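Local coordinates for McyG protein (Microcystis aeruginosa PCC 7806, PDB 4R0M) that probably activates an aromatic, phenylpropanoid-type starter for microcystin synthesis, binding phenylalanyl-adenylate in its adenylation domain, at residues His32-Ile37 and Gln244-Met249; Gln214-Leu219 and Val268-Ser273. One frame throughout, in Å; residues are numbered along the deposited sequence.

Contact 1: residues His32-Ile37 and Gln244-Met249; sequences HGITYI and QIHVPM
Strands 33-37 and 243-246, distant in sequence, lie side by side and parallel in the large mixed sheet of the adenylation domain, and Gly33, Thr35 and Ile37 of the first pair with Gln244 and His246 of the second through their backbones. Gly33 O accepts from Gln244 N, Thr35 N donates to Gln244 O at 2.9 Å, Thr35 O accepts from His246 N, and Ile37 N closes the run on His246 O at 3.0 Å. On one face of the sheet Ile34 and Gln244 run alongside each other, with Ile34 CG1 3.6 Å from Gln244 CG. The glutamine side chain sets off wedged between its own N and C (chi1 65°) and then extends, which carries its amide past Ile34 to the neighbouring histidine. There His246 NE2 donates to Gln244 OE1 at 2.7 Å; the oxygen is met in the amide plane, on a lone pair, and lies practically in the imidazole plane. Gln244 NE2 goes on to Tyr48 OH, while His246 ND1 pairs with Asn220 ND2, so both flat groups are fixed from two ends. Cutting Gln244 back to an alanine would probably leave His246 NE2 without its acceptor, with Asn220 as the remaining polar tie on the ring, and open a gap beside Ile34 CG1. Ile34 CG2 meets the edge of the His246 ring and also lies over a face of Tyr36, whose hydroxyl pairs with Gln46. On the other face Ile37 CG1, directed away from its own carbonyl carbon (chi1 -49°), touches Ile245 CG2 and Val247 CG2, each at 3.8 Å. The backbone pattern breaks at Pro248, which has no N-H to offer: its CD sits 3.1 Å from Ile37 O instead.

Contact 2: residues Gln214-Leu219 and Val268-Ser273; sequences QQEVTL and VSISWS. With FA5 (adenosine-5'-[phenylalaninyl-phosphate]), chain C.
Ser269 and Val217 carry most of the hydrogen bonding here. Held between its own backbone N and C (chi1 59°), Ser269 OG reaches across to the other segment, where it donates to Glu216 OE1 at 2.7 Å, nearly in line with the C-O bond, and accepts from Val217 N at 2.9 Å. The other carboxylate oxygen, Glu216 OE2, forms a salt bridge with Lys299, so this buried acid is held from two sides and its negative charge is probably stabilised. Farther along, Ser271 OG, swung opposite its own N, donates to Leu219 O at 2.8 Å and is also bonded to Trp259 NE1.

Among the backbone bonds, Val217 O takes two donors, Ser269 N at 2.9 Å in the carbonyl plane and Ile270 N well tilted from it. This carbonyl, shared by two successive N-H groups, sits at the mouth of the strand pair, where the parallel strands 217-220 and 270-273 of the adenylation domain's central sheet come together; the parallel pairing begins with Leu219 N on Ile270 O.

Apolar contacts line both faces. Val268 CG1 meets Leu219 CB at 3.7 Å, the two side chains crossing nearly at right angles, whereas Thr218 CG2 runs alongside Ile270. Ile270 CD1 tucks against the aliphatic part of Glu216. At the far end, Trp272, its NE1 bonded to Ala304 O, offers one indole face to the ligand's phenyl ring: FA5 CD2 lies 3.3 Å from Trp272 CZ2, above the rim, and the two rings are inclined by about 40°.

Contacts 1 and 2 are centred 11 Å apart and join because strands 243-246 and 217-220 are neighbours in one sheet, giving the order 33-37, 243-246, 217-220, 270-273. Ile245 is the main bridge: its N is 2.8 Å from Thr218 O, a probable hydrogen bond, while its CD1 packs on Val217 CG1 at 3.6 Å and on Val268 CG2 at 3.9 Å. On the opposite face Gln244 CB lies 3.2 Å from Thr218 OG1. Contact 2 supplies the pocket directly, through Trp272 beneath the phenylalanyl ring; contact 1 stands farther back, the His246 side chain remaining about 12 Å from the bound adenylate.

Contact 1: residues His32-Ile37 and Gln244-Met249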
# COMPACT_ATOMS: atom_id res chain seq x y z
N HIS A 32 23.20 -6.40 -12.57
CA HIS A 32 22.13 -5.91 -11.71
C HIS A 32 21.35 -7.00 -11.02
O HIS A 32 21.46 -8.18 -11.37
CB HIS A 32 21.19 -5.01 -12.51
CG HIS A 32 21.90 -3.89 -13.23
ND1 HIS A 32 22.31 -2.77 -12.61
CD2 HIS A 32 22.27 -3.75 -14.57
CE1 HIS A 32 22.91 -1.95 -13.49
NE2 HIS A 32 22.88 -2.55 -14.69
N GLY A 33 20.55 -6.59 -10.04
CA GLY A 33 19.73 -7.51 -9.27
C GLY A 33 19.13 -6.87 -8.03
O GLY A 33 18.90 -5.65 -8.00
N ILE A 34 18.90 -7.69 -7.01
CA ILE A 34 18.26 -7.23 -5.79
C ILE A 34 19.26 -7.05 -4.66
O ILE A 34 20.04 -7.96 -4.35
CB ILE A 34 17.12 -8.19 -5.35
CG1 ILE A 34 16.17 -8.45 -6.52
CG2 ILE A 34 16.37 -7.61 -4.16
CD1 ILE A 34 15.26 -9.63 -6.32
N THR A 35 19.25 -5.86 -4.07
CA THR A 35 20.00 -5.57 -2.85
C THR A 35 19.03 -5.59 -1.67
O THR A 35 18.10 -4.78 -1.60
CB THR A 35 20.70 -4.20 -2.93
OG1 THR A 35 21.54 -4.17 -4.09
CG2 THR A 35 21.54 -3.94 -1.68
N TYR A 36 19.24 -6.54 -0.76
CA TYR A 36 18.44 -6.63 0.46
C TYR A 36 19.14 -5.93 1.61
O TYR A 36 20.28 -6.28 1.95
CB TYR A 36 18.21 -8.09 0.85
CG TYR A 36 17.56 -8.96 -0.20
CD1 TYR A 36 16.17 -8.97 -0.36
CD2 TYR A 36 18.32 -9.80 -1.01
CE1 TYR A 36 15.57 -9.78 -1.32
CE2 TYR A 36 17.73 -10.61 -1.97
CZ TYR A 36 16.36 -10.60 -2.12
OH TYR A 36 15.77 -11.41 -3.07
N ILE A 37 18.47 -4.94 2.19
CA ILE A 37 18.95 -4.33 3.43
C ILE A 37 18.37 -5.13 4.59
O ILE A 37 17.17 -5.35 4.66
CB ILE A 37 18.54 -2.84 3.55
CG1 ILE A 37 18.88 -2.06 2.27
CG2 ILE A 37 19.17 -2.20 4.78
CD1 ILE A 37 20.35 -1.98 1.92
N GLN A 244 17.32 -3.00 -7.90
CA GLN A 244 16.23 -2.79 -6.94
C GLN A 244 16.67 -3.08 -5.51
O GLN A 244 17.39 -4.04 -5.24
CB GLN A 244 14.96 -3.58 -7.32
CG GLN A 244 15.08 -5.10 -7.27
CD GLN A 244 13.77 -5.79 -7.57
OE1 GLN A 244 12.92 -5.96 -6.69
NE2 GLN A 244 13.59 -6.21 -8.82
N ILE A 245 16.21 -2.23 -4.59
CA ILE A 245 16.57 -2.32 -3.18
C ILE A 245 15.31 -2.50 -2.34
O ILE A 245 14.29 -1.85 -2.59
CB ILE A 245 17.35 -1.07 -2.72
CG1 ILE A 245 18.50 -0.77 -3.69
CG2 ILE A 245 17.89 -1.26 -1.31
CD1 ILE A 245 18.98 0.66 -3.67
N HIS A 246 15.39 -3.39 -1.36
CA HIS A 246 14.28 -3.64 -0.44
C HIS A 246 14.71 -3.55 0.99
O HIS A 246 15.61 -4.26 1.44
CB HIS A 246 13.62 -4.97 -0.75
CG HIS A 246 12.89 -5.00 -2.07
ND1 HIS A 246 11.64 -4.52 -2.21
CD2 HIS A 246 13.30 -5.43 -3.33
CE1 HIS A 246 11.26 -4.66 -3.49
NE2 HIS A 246 12.28 -5.21 -4.18
N VAL A 247 14.06 -2.64 1.72
CA VAL A 247 14.36 -2.36 3.12
C VAL A 247 13.15 -2.74 3.96
O VAL A 247 12.02 -2.46 3.56
CB VAL A 247 14.67 -0.85 3.32
CG1 VAL A 247 15.36 -0.60 4.66
CG2 VAL A 247 15.52 -0.31 2.18
N PRO A 248 13.37 -3.37 5.14
CA PRO A 248 12.23 -3.66 6.02
C PRO A 248 11.64 -2.37 6.58
O PRO A 248 12.39 -1.46 6.95
CB PRO A 248 12.85 -4.51 7.15
CG PRO A 248 14.20 -4.91 6.66
CD PRO A 248 14.64 -3.83 5.72
N MSE A 249 10.31 -2.29 6.63
CA MSE A 249 9.60 -1.06 7.00
C MSE A 249 9.99 -0.56 8.36
O MSE A 249 10.17 0.65 8.55
CB MSE A 249 8.09 -1.30 6.95
CG MSE A 249 7.32 0.02 7.09
SE MSE A 249 5.38 -0.25 6.86
CE MSE A 249 5.09 -1.65 8.21

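Contact 2: residues Gln214-Leu219 and Val268-Ser273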
# COMPACT_ATOMS: atom_id res chain seq x y z
N GLN A 214 17.19 0.85 -17.84
CA GLN A 214 17.89 -0.14 -17.00
C GLN A 214 18.88 0.48 -16.02
O GLN A 214 19.41 -0.21 -15.14
CB GLN A 214 18.57 -1.20 -17.87
CG GLN A 214 19.63 -0.68 -18.83
CD GLN A 214 20.55 -1.77 -19.35
OE1 GLN A 214 20.84 -2.74 -18.66
NE2 GLN A 214 21.02 -1.60 -20.59
N GLN A 215 19.13 1.78 -16.16
CA GLN A 215 20.03 2.51 -15.28
C GLN A 215 19.36 3.00 -13.99
O GLN A 215 20.02 3.55 -13.11
CB GLN A 215 20.68 3.69 -16.01
CG GLN A 215 21.69 3.30 -17.09
CD GLN A 215 21.07 3.12 -18.46
OE1 GLN A 215 20.17 3.86 -18.86
NE2 GLN A 215 21.56 2.14 -19.20
N GLU A 216 18.04 2.79 -13.87
CA GLU A 216 17.30 3.22 -12.69
C GLU A 216 17.73 2.44 -11.45
O GLU A 216 18.19 1.30 -11.54
CB GLU A 216 15.78 3.06 -12.88
CG GLU A 216 15.17 3.78 -14.08
CD GLU A 216 15.30 5.29 -14.04
OE1 GLU A 216 15.68 5.84 -12.99
OE2 GLU A 216 15.02 5.93 -15.08
N VAL A 217 17.57 3.07 -10.29
CA VAL A 217 17.77 2.41 -9.01
C VAL A 217 16.51 2.63 -8.17
O VAL A 217 16.23 3.75 -7.75
CB VAL A 217 19.02 2.92 -8.27
CG1 VAL A 217 19.19 2.20 -6.94
CG2 VAL A 217 20.27 2.74 -9.13
N THR A 218 15.75 1.56 -7.96
CA THR A 218 14.52 1.63 -7.17
C THR A 218 14.79 1.22 -5.73
O THR A 218 15.62 0.35 -5.47
CB THR A 218 13.40 0.74 -7.74
OG1 THR A 218 13.78 -0.64 -7.66
CG2 THR A 218 13.09 1.10 -9.19
N LEU A 219 14.10 1.87 -4.79
CA LEU A 219 14.16 1.51 -3.38
C LEU A 219 12.75 1.40 -2.79
O LEU A 219 11.97 2.36 -2.83
CB LEU A 219 15.01 2.51 -2.59
CG LEU A 219 15.21 2.28 -1.08
CD1 LEU A 219 16.57 2.77 -0.62
CD2 LEU A 219 14.11 2.92 -0.25
N VAL A 268 19.65 6.46 -5.39
CA VAL A 268 18.32 5.98 -5.74
C VAL A 268 17.58 7.01 -6.59
O VAL A 268 17.59 8.21 -6.28
CB VAL A 268 17.52 5.63 -4.46
CG1 VAL A 268 16.06 5.32 -4.78
CG2 VAL A 268 18.18 4.46 -3.74
N SER A 269 16.94 6.54 -7.66
CA SER A 269 16.25 7.41 -8.60
C SER A 269 14.72 7.30 -8.52
O SER A 269 14.01 8.23 -8.91
CB SER A 269 16.71 7.12 -10.03
OG SER A 269 16.46 5.76 -10.38
N ILE A 270 14.24 6.16 -8.02
CA ILE A 270 12.80 5.90 -7.91
C ILE A 270 12.49 5.32 -6.52
O ILE A 270 13.10 4.33 -6.11
CB ILE A 270 12.30 4.90 -8.98
CG1 ILE A 270 12.63 5.40 -10.40
CG2 ILE A 270 10.81 4.64 -8.83
CD1 ILE A 270 12.47 4.35 -11.47
N SER A 271 11.56 5.95 -5.82
CA SER A 271 11.10 5.44 -4.52
C SER A 271 9.65 5.83 -4.25
O SER A 271 9.03 6.54 -5.05
CB SER A 271 12.02 5.93 -3.39
OG SER A 271 11.90 5.08 -2.25
N TRP A 272 9.11 5.36 -3.13
CA TRP A 272 7.69 5.53 -2.81
C TRP A 272 7.37 5.35 -1.35
O TRP A 272 7.99 4.53 -0.65
CB TRP A 272 6.85 4.57 -3.67
CG TRP A 272 5.49 4.22 -3.11
CD1 TRP A 272 4.40 5.07 -2.89
CD2 TRP A 272 5.02 2.89 -2.69
NE1 TRP A 272 3.34 4.38 -2.37
CE2 TRP A 272 3.64 3.08 -2.23
CE3 TRP A 272 5.58 1.62 -2.66
CZ2 TRP A 272 2.88 2.02 -1.75
CZ3 TRP A 272 4.81 0.56 -2.17
CH2 TRP A 272 3.49 0.76 -1.73
N SER A 273 6.40 6.14 -0.88
CA SER A 273 5.75 5.95 0.41
C SER A 273 4.38 6.63 0.39
O SER A 273 4.14 7.50 -0.45
CB SER A 273 6.60 6.51 1.55
OG SER A 273 6.40 7.91 1.70
C FA5 C . -2.87 0.70 -2.47
O FA5 C . -2.86 1.29 -1.40
CA FA5 C . -2.26 1.35 -3.69
N FA5 C . -2.84 2.67 -3.74
CB FA5 C . -0.73 1.49 -3.57
CG FA5 C . 0.03 2.26 -4.66
CD1 FA5 C . -0.57 3.13 -5.57
CD2 FA5 C . 1.42 2.10 -4.73
CE1 FA5 C . 0.19 3.80 -6.53
CE2 FA5 C . 2.19 2.77 -5.69
CZ FA5 C . 1.58 3.63 -6.59
P FA5 C . -4.93 -0.96 -1.86
OP1 FA5 C . -4.69 -1.44 -0.46
OP2 FA5 C . -5.70 -1.85 -2.81
OP3 FA5 C . -3.50 -0.62 -2.54
O5' FA5 C . -5.71 0.44 -1.73
C5' FA5 C . -6.17 1.18 -2.86
C4' FA5 C . -6.92 2.40 -2.36
O4' FA5 C . -6.06 3.32 -1.68
C3' FA5 C . -7.54 3.21 -3.48
O3' FA5 C . -8.79 2.67 -3.91
C2' FA5 C . -7.71 4.57 -2.82
O2' FA5 C . -8.92 4.60 -2.04
C1' FA5 C . -6.53 4.66 -1.88
N9 FA5 C . -5.48 5.49 -2.52
C8 FA5 C . -4.37 5.02 -3.12
N7 FA5 C . -3.60 6.03 -3.61
C5 FA5 C . -4.23 7.19 -3.32
C6 FA5 C . -3.98 8.63 -3.54
N6 FA5 C . -2.87 9.06 -4.19
N1 FA5 C . -4.90 9.51 -3.08
C2 FA5 C . -6.01 9.11 -2.44
N3 FA5 C . -6.30 7.82 -2.20
C4 FA5 C . -5.47 6.82 -2.61